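PDB 4MF4: HpcH/HpaI aldolase/citrate lyase family protein from Burkholderia cenocepacia, which belongs to the HpcH/HpaI aldolase/citrate lyase family and folds as a TIM barrel, a closed ring of eight parallel strands surrounded by helices. Local coordinates for residues R84-A87 against W91-K94; A118-R123 against S129-R134; V140-F145 against R149-T154; V226-G231 against R237-A242. All blocks are in the same frame, centred on the assembly; numbering follows the deposited sequence.

Contact 1: residues R84-A87 against W91-K94; sequences RVPA and WLVK. With EDO (1,2-ethanediol), chain G.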
loop_
_atom_site.group_PDB
_atom_site.type_symbol
_atom_site.label_atom_id
_atom_site.label_comp_id
_atom_site.label_asym_id
_atom_site.label_seq_id
_atom_site.Cartn_x
_atom_site.Cartn_y
_atom_site.Cartn_z
ATOM N N ARG A 84 19.139 0.467 -10.355
ATOM C CA ARG A 84 19.073 0.245 -11.821
ATOM C C ARG A 84 17.726 0.716 -12.364
ATOM O O ARG A 84 16.696 0.097 -12.041
ATOM C CB ARG A 84 19.288 -1.204 -12.230
ATOM C CG ARG A 84 19.046 -1.388 -13.745
ATOM C CD ARG A 84 19.681 -2.636 -14.294
ATOM N NE ARG A 84 18.930 -3.823 -13.913
ATOM C CZ ARG A 84 19.180 -5.062 -14.335
ATOM N NH1 ARG A 84 20.219 -5.346 -15.140
ATOM N NH2 ARG A 84 18.406 -6.045 -13.916
ATOM N N VAL A 85 17.733 1.786 -13.185
ATOM C CA VAL A 85 16.493 2.337 -13.711
ATOM C C VAL A 85 15.957 1.432 -14.821
ATOM O O VAL A 85 16.705 0.612 -15.372
ATOM C CB VAL A 85 16.611 3.809 -14.184
ATOM C CG1 VAL A 85 17.020 4.700 -13.025
ATOM C CG2 VAL A 85 17.552 3.963 -15.377
ATOM N N PRO A 86 14.645 1.527 -15.110
ATOM C CA PRO A 86 14.050 0.662 -16.120
ATOM C C PRO A 86 14.522 0.964 -17.544
ATOM O O PRO A 86 14.623 0.046 -18.345
ATOM C CB PRO A 86 12.533 0.948 -16.005
ATOM C CG PRO A 86 12.364 1.659 -14.707
ATOM C CD PRO A 86 13.649 2.440 -14.540
ATOM N N ALA A 87 14.793 2.244 -17.832
ATOM C CA ALA A 87 15.076 2.726 -19.195
ATOM C C ALA A 87 15.668 4.138 -19.080
ATOM O O ALA A 87 15.626 4.755 -18.033
ATOM C CB ALA A 87 13.800 2.780 -20.025
ATOM N N TRP A 91 12.049 11.213 -17.220
ATOM C CA TRP A 91 11.171 11.191 -16.039
ATOM C C TRP A 91 11.513 10.096 -15.028
ATOM O O TRP A 91 11.424 10.310 -13.815
ATOM C CB TRP A 91 9.688 11.148 -16.453
ATOM C CG TRP A 91 9.103 9.799 -16.764
ATOM C CD1 TRP A 91 9.088 9.180 -17.984
ATOM C CD2 TRP A 91 8.333 8.947 -15.889
ATOM N NE1 TRP A 91 8.407 7.965 -17.911
ATOM C CE2 TRP A 91 7.948 7.796 -16.636
ATOM C CE3 TRP A 91 7.950 9.027 -14.560
ATOM C CZ2 TRP A 91 7.151 6.792 -16.101
ATOM C CZ3 TRP A 91 7.183 8.011 -14.019
ATOM C CH2 TRP A 91 6.802 6.905 -14.784
ATOM N N LEU A 92 11.926 8.925 -15.511
ATOM C CA LEU A 92 12.377 7.824 -14.638
ATOM C C LEU A 92 13.690 8.138 -13.897
ATOM O O LEU A 92 13.859 7.812 -12.729
ATOM C CB LEU A 92 12.560 6.569 -15.488
ATOM C CG LEU A 92 11.259 5.985 -16.019
ATOM C CD1 LEU A 92 11.480 4.947 -17.111
ATOM C CD2 LEU A 92 10.439 5.393 -14.855
ATOM N N VAL A 93 14.612 8.783 -14.580
ATOM C CA VAL A 93 15.906 9.168 -13.993
ATOM C C VAL A 93 15.717 10.238 -12.927
ATOM O O VAL A 93 16.330 10.168 -11.892
ATOM C CB VAL A 93 16.890 9.644 -15.077
ATOM C CG1 VAL A 93 18.151 10.311 -14.519
ATOM C CG2 VAL A 93 17.261 8.481 -15.978
ATOM N N LYS A 94 14.876 11.229 -13.224
ATOM C CA LYS A 94 14.451 12.246 -12.304
ATOM C C LYS A 94 13.876 11.621 -11.027
ATOM O O LYS A 94 14.263 12.000 -9.930
ATOM C CB LYS A 94 13.371 13.056 -13.025
ATOM C CG LYS A 94 13.068 14.411 -12.506
ATOM C CD LYS A 94 12.166 15.137 -13.505
ATOM C CE LYS A 94 12.902 15.574 -14.742
ATOM N NZ LYS A 94 11.910 15.916 -15.803
HETATM C C1 EDO G . 21.565 -8.396 -13.513
HETATM O O1 EDO G . 22.383 -8.527 -14.692
HETATM C C2 EDO G . 20.321 -9.277 -13.541
HETATM O O2 EDO G . 19.336 -8.684 -14.408
#

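Contact 2: residues A118-R123 against S129-R134; sequences AVRLTR and SPDGLR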
loop_
_atom_site.group_PDB
_atom_site.type_symbol
_atom_site.label_atom_id
_atom_site.label_comp_id
_atom_site.label_asym_id
_atom_site.label_seq_id
_atom_site.Cartn_x
_atom_site.Cartn_y
_atom_site.Cartn_z
ATOM N N ALA A 118 22.826 9.413 -21.024
ATOM C CA ALA A 118 22.595 8.893 -19.692
ATOM C C ALA A 118 23.245 9.802 -18.674
ATOM O O ALA A 118 22.602 10.238 -17.720
ATOM C CB ALA A 118 23.143 7.464 -19.591
ATOM N N VAL A 119 24.477 10.200 -18.944
ATOM C CA VAL A 119 25.177 11.158 -18.088
ATOM C C VAL A 119 24.492 12.508 -18.011
ATOM O O VAL A 119 24.330 13.019 -16.920
ATOM C CB VAL A 119 26.665 11.377 -18.517
ATOM C CG1 VAL A 119 27.332 12.503 -17.711
ATOM C CG2 VAL A 119 27.466 10.103 -18.317
ATOM N N ARG A 120 24.121 13.086 -19.151
ATOM C CA ARG A 120 23.435 14.381 -19.199
ATOM C C ARG A 120 22.196 14.399 -18.331
ATOM O O ARG A 120 21.894 15.392 -17.688
ATOM C CB ARG A 120 22.986 14.725 -20.639
ATOM C CG ARG A 120 24.107 15.049 -21.622
ATOM C CD ARG A 120 23.533 15.322 -23.018
ATOM N NE ARG A 120 22.747 16.558 -22.988
ATOM C CZ ARG A 120 21.978 17.023 -23.969
ATOM N NH1 ARG A 120 21.829 16.341 -25.098
ATOM N NH2 ARG A 120 21.330 18.183 -23.805
ATOM N N LEU A 121 21.453 13.303 -18.349
ATOM C CA LEU A 121 20.219 13.181 -17.599
ATOM C C LEU A 121 20.479 13.241 -16.114
ATOM O O LEU A 121 19.577 13.610 -15.371
ATOM C CB LEU A 121 19.445 11.911 -17.925
ATOM C CG LEU A 121 18.830 11.758 -19.314
ATOM C CD1 LEU A 121 18.167 10.386 -19.348
ATOM C CD2 LEU A 121 17.808 12.822 -19.689
ATOM N N THR A 122 21.698 12.960 -15.682
ATOM C CA THR A 122 22.058 13.029 -14.253
ATOM C C THR A 122 22.717 14.312 -13.760
ATOM O O THR A 122 22.979 14.434 -12.546
ATOM C CB THR A 122 22.973 11.847 -13.823
ATOM O OG1 THR A 122 24.321 12.054 -14.287
ATOM C CG2 THR A 122 22.421 10.551 -14.317
ATOM N N ARG A 123 22.921 15.283 -14.665
ATOM C CA ARG A 123 23.658 16.501 -14.346
ATOM C C ARG A 123 22.772 17.762 -14.430
ATOM O O ARG A 123 22.087 17.975 -15.397
ATOM C CB ARG A 123 24.844 16.686 -15.297
ATOM C CG ARG A 123 25.951 15.616 -15.215
ATOM C CD ARG A 123 26.405 15.377 -13.788
ATOM N NE ARG A 123 27.712 14.744 -13.663
ATOM C CZ ARG A 123 27.940 13.440 -13.482
ATOM N NH1 ARG A 123 26.962 12.544 -13.434
ATOM N NH2 ARG A 123 29.193 13.018 -13.342
ATOM N N SER A 129 29.209 20.722 -16.701
ATOM C CA SER A 129 28.238 19.994 -17.521
ATOM C C SER A 129 27.256 20.956 -18.129
ATOM O O SER A 129 26.081 20.972 -17.746
ATOM C CB SER A 129 27.492 18.952 -16.669
ATOM O OG SER A 129 28.383 18.026 -16.077
ATOM N N PRO A 130 27.717 21.805 -19.077
ATOM C CA PRO A 130 26.830 22.826 -19.610
ATOM C C PRO A 130 25.596 22.269 -20.341
ATOM O O PRO A 130 24.583 22.946 -20.439
ATOM C CB PRO A 130 27.743 23.588 -20.592
ATOM C CG PRO A 130 28.753 22.566 -21.005
ATOM C CD PRO A 130 29.043 21.854 -19.719
ATOM N N ASP A 131 25.698 21.052 -20.867
ATOM C CA ASP A 131 24.553 20.426 -21.498
ATOM C C ASP A 131 23.703 19.564 -20.528
ATOM O O ASP A 131 22.968 18.703 -20.975
ATOM C CB ASP A 131 24.993 19.594 -22.698
ATOM C CG ASP A 131 25.898 18.434 -22.320
ATOM O OD1 ASP A 131 26.297 18.282 -21.152
ATOM O OD2 ASP A 131 26.230 17.661 -23.225
ATOM N N GLY A 132 23.788 19.815 -19.234
ATOM C CA GLY A 132 23.055 18.990 -18.247
ATOM C C GLY A 132 21.574 19.058 -18.473
ATOM O O GLY A 132 21.058 20.124 -18.813
ATOM N N LEU A 133 20.888 17.935 -18.272
ATOM C CA LEU A 133 19.453 17.879 -18.469
ATOM C C LEU A 133 18.665 17.592 -17.187
ATOM O O LEU A 133 17.442 17.475 -17.232
ATOM C CB LEU A 133 19.111 16.841 -19.522
ATOM C CG LEU A 133 19.479 17.157 -20.964
ATOM C CD1 LEU A 133 19.015 16.025 -21.840
ATOM C CD2 LEU A 133 18.856 18.466 -21.449
ATOM N N ARG A 134 19.345 17.532 -16.046
ATOM C CA ARG A 134 18.638 17.306 -14.795
ATOM C C ARG A 134 17.764 18.517 -14.352
ATOM O O ARG A 134 18.238 19.635 -14.222
ATOM C CB ARG A 134 19.592 16.920 -13.672
ATOM C CG ARG A 134 18.848 16.406 -12.449
ATOM C CD ARG A 134 19.755 16.056 -11.294
ATOM N NE ARG A 134 18.884 15.746 -10.154
ATOM C CZ ARG A 134 19.282 15.454 -8.926
ATOM N NH1 ARG A 134 20.579 15.323 -8.633
ATOM N NH2 ARG A 134 18.339 15.212 -8.002
HETATM O O HOH W 1 23.039 15.911 -10.182
#

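Contact 3: residues V140-F145 against R149-T154; sequences VRAAAF and RDYLQT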
loop_
_atom_site.group_PDB
_atom_site.type_symbol
_atom_site.label_atom_id
_atom_site.label_comp_id
_atom_site.label_asym_id
_atom_site.label_seq_id
_atom_site.Cartn_x
_atom_site.Cartn_y
_atom_site.Cartn_z
ATOM N N VAL A 140 12.813 18.147 -2.840
ATOM C CA VAL A 140 12.814 16.677 -2.923
ATOM C C VAL A 140 13.690 15.978 -1.844
ATOM O O VAL A 140 14.582 16.605 -1.215
ATOM C CB VAL A 140 13.309 16.228 -4.299
ATOM C CG1 VAL A 140 12.376 16.737 -5.412
ATOM C CG2 VAL A 140 14.751 16.653 -4.539
ATOM N N ARG A 141 13.483 14.658 -1.699
ATOM C CA ARG A 141 14.178 13.869 -0.687
ATOM C C ARG A 141 15.694 14.091 -0.833
ATOM O O ARG A 141 16.370 14.359 0.151
ATOM C CB ARG A 141 13.813 12.392 -0.792
ATOM C CG ARG A 141 14.540 11.533 0.228
ATOM C CD ARG A 141 13.981 10.137 0.379
ATOM N NE ARG A 141 14.713 9.583 1.494
ATOM C CZ ARG A 141 15.884 8.937 1.440
ATOM N NH1 ARG A 141 16.477 8.592 0.293
ATOM N NH2 ARG A 141 16.447 8.588 2.573
ATOM N N ALA A 142 16.206 14.065 -2.066
ATOM C CA ALA A 142 17.684 14.211 -2.298
ATOM C C ALA A 142 18.260 15.502 -1.719
ATOM O O ALA A 142 19.446 15.548 -1.374
ATOM C CB ALA A 142 18.016 14.154 -3.787
ATOM N N ALA A 143 17.436 16.551 -1.638
ATOM C CA ALA A 143 17.863 17.823 -1.036
ATOM C C ALA A 143 17.496 17.976 0.418
ATOM O O ALA A 143 17.349 19.106 0.876
ATOM C CB ALA A 143 17.242 18.972 -1.775
ATOM N N ALA A 144 17.314 16.863 1.128
ATOM C CA ALA A 144 16.857 16.934 2.506
ATOM C C ALA A 144 15.607 17.844 2.612
ATOM O O ALA A 144 15.453 18.611 3.577
ATOM C CB ALA A 144 17.983 17.457 3.393
ATOM N N PHE A 145 14.740 17.750 1.601
ATOM C CA PHE A 145 13.433 18.413 1.598
ATOM C C PHE A 145 13.518 19.927 1.618
ATOM O O PHE A 145 12.606 20.583 2.074
ATOM C CB PHE A 145 12.569 17.885 2.760
ATOM C CG PHE A 145 12.350 16.405 2.698
ATOM C CD1 PHE A 145 11.426 15.865 1.831
ATOM C CD2 PHE A 145 13.141 15.550 3.454
ATOM C CE1 PHE A 145 11.251 14.488 1.755
ATOM C CE2 PHE A 145 12.989 14.188 3.378
ATOM C CZ PHE A 145 12.029 13.657 2.539
ATOM N N ARG A 149 20.683 23.554 1.563
ATOM C CA ARG A 149 20.483 24.828 0.826
ATOM C C ARG A 149 21.383 24.970 -0.416
ATOM O O ARG A 149 21.055 25.711 -1.344
ATOM C CB ARG A 149 20.714 26.040 1.755
ATOM N N ASP A 150 22.515 24.276 -0.393
ATOM C CA ASP A 150 23.483 24.243 -1.506
ATOM C C ASP A 150 23.443 22.890 -2.286
ATOM O O ASP A 150 24.475 22.461 -2.821
ATOM C CB ASP A 150 24.894 24.393 -0.924
ATOM C CG ASP A 150 25.199 23.288 0.039
ATOM O OD1 ASP A 150 24.190 22.694 0.499
ATOM O OD2 ASP A 150 26.379 22.979 0.313
ATOM N N TYR A 151 22.284 22.217 -2.303
ATOM C CA TYR A 151 22.104 20.949 -3.035
ATOM C C TYR A 151 22.487 21.142 -4.497
ATOM O O TYR A 151 23.242 20.370 -5.052
ATOM C CB TYR A 151 20.644 20.467 -2.970
ATOM C CG TYR A 151 20.418 19.196 -3.755
ATOM C CD1 TYR A 151 21.103 18.049 -3.417
ATOM C CD2 TYR A 151 19.530 19.139 -4.824
ATOM C CE1 TYR A 151 20.946 16.869 -4.125
ATOM C CE2 TYR A 151 19.350 17.947 -5.544
ATOM C CZ TYR A 151 20.070 16.810 -5.185
ATOM O OH TYR A 151 19.948 15.588 -5.878
ATOM N N LEU A 152 21.988 22.211 -5.104
ATOM C CA LEU A 152 22.288 22.497 -6.513
ATOM C C LEU A 152 23.797 22.592 -6.862
ATOM O O LEU A 152 24.212 22.058 -7.890
ATOM C CB LEU A 152 21.536 23.741 -6.971
ATOM C CG LEU A 152 20.026 23.560 -6.911
ATOM C CD1 LEU A 152 19.276 24.804 -7.371
ATOM C CD2 LEU A 152 19.626 22.362 -7.730
ATOM N N GLN A 153 24.596 23.221 -5.989
ATOM C CA GLN A 153 26.014 23.451 -6.236
ATOM C C GLN A 153 26.875 22.228 -5.957
ATOM O O GLN A 153 28.019 22.185 -6.364
ATOM C CB GLN A 153 26.525 24.613 -5.372
ATOM N N THR A 154 26.344 21.247 -5.221
ATOM C CA THR A 154 27.155 20.148 -4.741
ATOM C C THR A 154 26.676 18.749 -5.252
ATOM O O THR A 154 27.408 17.752 -5.105
ATOM C CB THR A 154 27.175 20.215 -3.198
ATOM O OG1 THR A 154 25.827 20.239 -2.730
ATOM C CG2 THR A 154 27.835 21.537 -2.706
#

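Contact 4: residues V226-G231 against R237-A242; sequences VGIFAG and RQYREA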
loop_
_atom_site.group_PDB
_atom_site.type_symbol
_atom_site.label_atom_id
_atom_site.label_comp_id
_atom_site.label_asym_id
_atom_site.label_seq_id
_atom_site.Cartn_x
_atom_site.Cartn_y
_atom_site.Cartn_z
ATOM N N VAL A 226 35.372 -1.876 -14.053
ATOM C CA VAL A 226 34.417 -2.791 -14.650
ATOM C C VAL A 226 33.674 -3.620 -13.605
ATOM O O VAL A 226 34.261 -4.050 -12.633
ATOM C CB VAL A 226 35.107 -3.697 -15.653
ATOM C CG1 VAL A 226 34.087 -4.543 -16.404
ATOM C CG2 VAL A 226 35.900 -2.807 -16.623
ATOM N N GLY A 227 32.385 -3.811 -13.833
ATOM C CA GLY A 227 31.535 -4.589 -12.933
ATOM C C GLY A 227 30.885 -5.744 -13.677
ATOM O O GLY A 227 30.888 -5.768 -14.904
ATOM N N ILE A 228 30.259 -6.645 -12.929
ATOM C CA ILE A 228 29.720 -7.870 -13.475
ATOM C C ILE A 228 28.751 -8.480 -12.479
ATOM O O ILE A 228 28.898 -8.314 -11.240
ATOM C CB ILE A 228 30.881 -8.861 -13.821
ATOM C CG1 ILE A 228 30.366 -10.053 -14.646
ATOM C CG2 ILE A 228 31.600 -9.268 -12.573
ATOM C CD1 ILE A 228 31.441 -10.833 -15.364
ATOM N N PHE A 229 27.737 -9.153 -13.019
ATOM C CA PHE A 229 26.793 -9.914 -12.220
ATOM C C PHE A 229 27.311 -11.336 -12.204
ATOM O O PHE A 229 27.377 -11.969 -13.268
ATOM C CB PHE A 229 25.367 -9.882 -12.835
ATOM C CG PHE A 229 24.328 -10.556 -11.973
ATOM C CD1 PHE A 229 24.095 -11.920 -12.093
ATOM C CD2 PHE A 229 23.677 -9.865 -10.983
ATOM C CE1 PHE A 229 23.174 -12.569 -11.275
ATOM C CE2 PHE A 229 22.757 -10.501 -10.153
ATOM C CZ PHE A 229 22.513 -11.859 -10.312
ATOM N N ALA A 230 27.650 -11.849 -11.016
ATOM C CA ALA A 230 28.054 -13.251 -10.851
ATOM C C ALA A 230 26.854 -14.059 -10.333
ATOM O O ALA A 230 26.149 -13.622 -9.381
ATOM C CB ALA A 230 29.230 -13.358 -9.897
ATOM N N GLY A 231 26.622 -15.214 -10.967
ATOM C CA GLY A 231 25.511 -16.122 -10.589
ATOM C C GLY A 231 25.818 -17.002 -9.393
ATOM O O GLY A 231 24.935 -17.554 -8.817
ATOM N N ARG A 237 34.631 -15.256 -7.703
ATOM C CA ARG A 237 36.092 -15.369 -7.470
ATOM C C ARG A 237 36.870 -15.349 -8.785
ATOM O O ARG A 237 37.901 -14.704 -8.857
ATOM C CB ARG A 237 36.476 -16.637 -6.673
ATOM C CG ARG A 237 35.939 -16.641 -5.242
ATOM C CD ARG A 237 36.246 -17.946 -4.496
ATOM N NE ARG A 237 37.685 -18.109 -4.364
ATOM C CZ ARG A 237 38.447 -17.435 -3.497
ATOM N NH1 ARG A 237 37.919 -16.557 -2.635
ATOM N NH2 ARG A 237 39.768 -17.656 -3.471
ATOM N N GLN A 238 36.383 -16.019 -9.821
ATOM C CA GLN A 238 37.064 -15.962 -11.122
ATOM C C GLN A 238 37.092 -14.513 -11.592
ATOM O O GLN A 238 38.122 -14.021 -12.103
ATOM C CB GLN A 238 36.384 -16.787 -12.209
ATOM C CG GLN A 238 36.244 -18.273 -11.935
ATOM C CD GLN A 238 35.284 -18.975 -12.901
ATOM O OE1 GLN A 238 34.388 -18.367 -13.490
ATOM N NE2 GLN A 238 35.480 -20.270 -13.066
ATOM N N TYR A 239 35.959 -13.822 -11.439
ATOM C CA TYR A 239 35.901 -12.441 -11.883
ATOM C C TYR A 239 36.825 -11.539 -11.047
ATOM O O TYR A 239 37.555 -10.684 -11.581
ATOM C CB TYR A 239 34.454 -11.962 -11.905
ATOM C CG TYR A 239 33.490 -12.762 -12.751
ATOM C CD1 TYR A 239 33.874 -13.392 -13.937
ATOM C CD2 TYR A 239 32.140 -12.827 -12.394
ATOM C CE1 TYR A 239 32.942 -14.125 -14.700
ATOM C CE2 TYR A 239 31.208 -13.534 -13.152
ATOM C CZ TYR A 239 31.606 -14.175 -14.298
ATOM O OH TYR A 239 30.625 -14.854 -15.006
ATOM N N ARG A 240 36.829 -11.721 -9.735
ATOM C CA ARG A 240 37.792 -10.996 -8.906
ATOM C C ARG A 240 39.238 -11.204 -9.409
ATOM O O ARG A 240 40.013 -10.249 -9.531
ATOM C CB ARG A 240 37.704 -11.430 -7.449
ATOM C CG ARG A 240 38.784 -10.818 -6.570
ATOM C CD ARG A 240 38.730 -11.298 -5.129
ATOM N NE ARG A 240 39.142 -12.694 -4.988
ATOM C CZ ARG A 240 39.635 -13.242 -3.878
ATOM N NH1 ARG A 240 39.815 -12.527 -2.762
ATOM N NH2 ARG A 240 39.960 -14.534 -3.895
ATOM N N GLU A 241 39.582 -12.452 -9.672
ATOM C CA GLU A 241 40.944 -12.819 -10.129
ATOM C C GLU A 241 41.276 -12.186 -11.494
ATOM O O GLU A 241 42.408 -11.795 -11.756
ATOM C CB GLU A 241 41.079 -14.352 -10.182
ATOM C CG GLU A 241 41.521 -14.966 -8.858
ATOM C CD GLU A 241 40.706 -16.172 -8.432
ATOM O OE1 GLU A 241 40.411 -17.037 -9.292
ATOM O OE2 GLU A 241 40.352 -16.257 -7.221
ATOM N N ALA A 242 40.274 -12.061 -12.352
ATOM C CA ALA A 242 40.472 -11.475 -13.659
ATOM C C ALA A 242 40.604 -9.947 -13.641
ATOM O O ALA A 242 41.062 -9.371 -14.613
ATOM C CB ALA A 242 39.355 -11.906 -14.626
HETATM O O HOH W 2 28.261 -15.806 -13.578
#

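Contact 1: residues R84-A87 against W91-K94
Leu92 reaches from the first half of helix 90-98 to Pro86 and Ala87 in the loop that follows strand 80-84. These contacts are apolar and made through one methyl group: Leu92 CD1 lies 4.2 Å from Pro86 CG, and Ala87 CB is 4.3 Å from the same Leu92 CD1. With CG anti to the carbonyl carbon of Leu92 (chi1 -69°), the branch is carried from the helix toward the loop. Val85 adds a looser touch, its CG1 4.4 Å from Leu92 O. The other branch, Leu92 CD2, lies over one face of the Trp91 indole, 3.7 Å above its plane, toward the rim. Trp91 of a second subunit packs on Pro86, Ala87 and Leu92, so the cluster continues into the assembly. Polar interactions gather at the far end of 84-87. Arg84 NH2 donates to O2 of a 1,2-ethanediol molecule at 2.8 Å, the oxygen lying at the guanidinium edge and in its plane (N-H...O 162°), while Arg84 NE forms a salt bridge with Asp54 and NH1 bonds Gln164. The loop after strand 80-84, packed through Val85, Pro86 and Ala87 on helix 90-98, is a beta-to-alpha connection of the TIM barrel.

Contact 2: residues A118-R123 against S129-R134
After helix 112-121 of the TIM barrel the chain loops back, and segment 129-134, which enters through a type I beta turn from Ser129 to Gly132, packs against the end of the helix. Two backbone bonds fasten it: Leu133 N donates to Arg120 O at 2.8 Å, and Arg134 N to Arg123 O at 2.9 Å. Leu133 N and Arg123 N reach Arg120 O from opposite faces of its plane. The Arg120 side chain bends at chi3 (67°) and turns its guanidinium edge to the turn, NE giving a hydrogen bond to Asp131 O at 2.9 Å with the oxygen close to the guanidinium plane; NH2 adds a weak one. Leu133 CD1 lies over one face of that guanidinium, 3.6 Å above its plane, and also meets Leu121 CD2 at 4.0 Å. Arg134 runs out extended past Thr122 O, a water joining its NH1 to that oxygen, while NH2 bonds Tyr151 OH. Asp131 OD2 is 3.7 Å from Arg120 NE, a long salt bridge well out of the guanidinium plane. Asp131 thus binds Arg120 mainly through its carbonyl oxygen, its carboxylate probably adding electrostatic attraction rather than a directed bond.

Contact 3: residues V140-F145 against R149-T154
Tyr151, the first residue of helix 151-154, lays its ring against Ala142 and Ala143 of the loop between helix 112-121 and this short helix, an excursion on the outside of the TIM barrel. Its CB is 3.9 Å from Ala143 CB. Tyr151 CG stands anti to the backbone N (chi1 178°), which sends the ring toward the loop, and is itself 3.7 Å from Ala143 CB. On one side of the ring CD2 keeps to the same methyl group; on the other, CD1 and then CE1 pass beneath Ala142 O, Tyr151 CE1 coming to 3.4 Å of that oxygen. Ala143 CA and Ala142 C lie over the same face as this oxygen, offset toward the rim. The Ala143 methyl makes an off-centre CH-pi contact, 4.2 Å from CB to the Tyr151 ring centroid and 29° from the ring normal. Further out, CZ meets Ala142 CB. The polar end is held separately: Arg134 NH2 bonds the Tyr151 hydroxyl. The backbone against the ring has 3-10 geometry at Arg141 and Ala142; Val140 O accepts from Ala143 N and Phe145 N, from opposite faces of its plane. Nearby, Arg141 forms a salt bridge with Glu41 of a fourth subunit, so the loop also faces a neighbour in the assembly. At the tip of the side chain, Tyr151 OH sits 3.2 Å from Ala142 CB.

Contact 4: residues V226-G231 against R237-A242
Ile228 on strand 225-230 and Tyr239 on helix 233-242 carry the apolar part of this contact. The Ile228 side chain meets the tyrosine at about a right angle and sets CD1 squarely over the ring: the CH-pi distance from CD1 to the Tyr239 centroid is 3.4 Å, only 8° from the ring normal. CG1 anti to the backbone N of Ile228 (chi1 -169°) and a nearly straight chi2 extend the chain far enough for its last methyl to reach the ring centre. The other branch stays nearer the ring's root, with Ile228 CG2 3.6 Å from Tyr239 CD2. Ala230, two residues along the strand, instead comes at the ring edge, its CB 3.8 Å from Tyr239 CE2 and near the ring plane. The tyrosine is thus met over a face by one strand residue and at an edge by another, while Tyr244 stacks on it edge-to-face.

The polar part is bridged by water. One water lies 2.9 Å from Tyr239 OH and accepts from Gly231 N at 3.1 Å, tying the hydroxyl to the backbone where the strand ends.

The axes of segments 226-230 and 237-242 approach to 9.6 Å, running nearly antiparallel (162°). Strand and helix are the first two elements of a beta-alpha-beta unit completed by strand 246-251. On the outer side of the helix, Arg237 and Arg240 both bond the Ser269 O of a fifth subunit. The mixed character of tyrosine probably lets Tyr239 serve both parts of the contact, its ring packing on Ile228 and Ala230 while the water gives its hydroxyl and Gly231 N a polar partner.

From the N terminus, contact 1 closes the short turn from strand 80-84 into helix 90-98. Further on, contact 2 closes a loop after helix 112-121, folding the chain back on that helix's end, and contact 3 closes a further bend leading into helix 151-154. Contact 4 comes much later, joining strand 225-230 to helix 233-242. All four are in series; none nests within or crosses another. The first three form a chain of neighbours: Val93 packs on Leu121 and Thr122 between contacts 1 and 2, and Arg134 links contact 2 to Tyr151 of contact 3. Contact 4 lies across the barrel, its centre about 26 Å from that of contact 1.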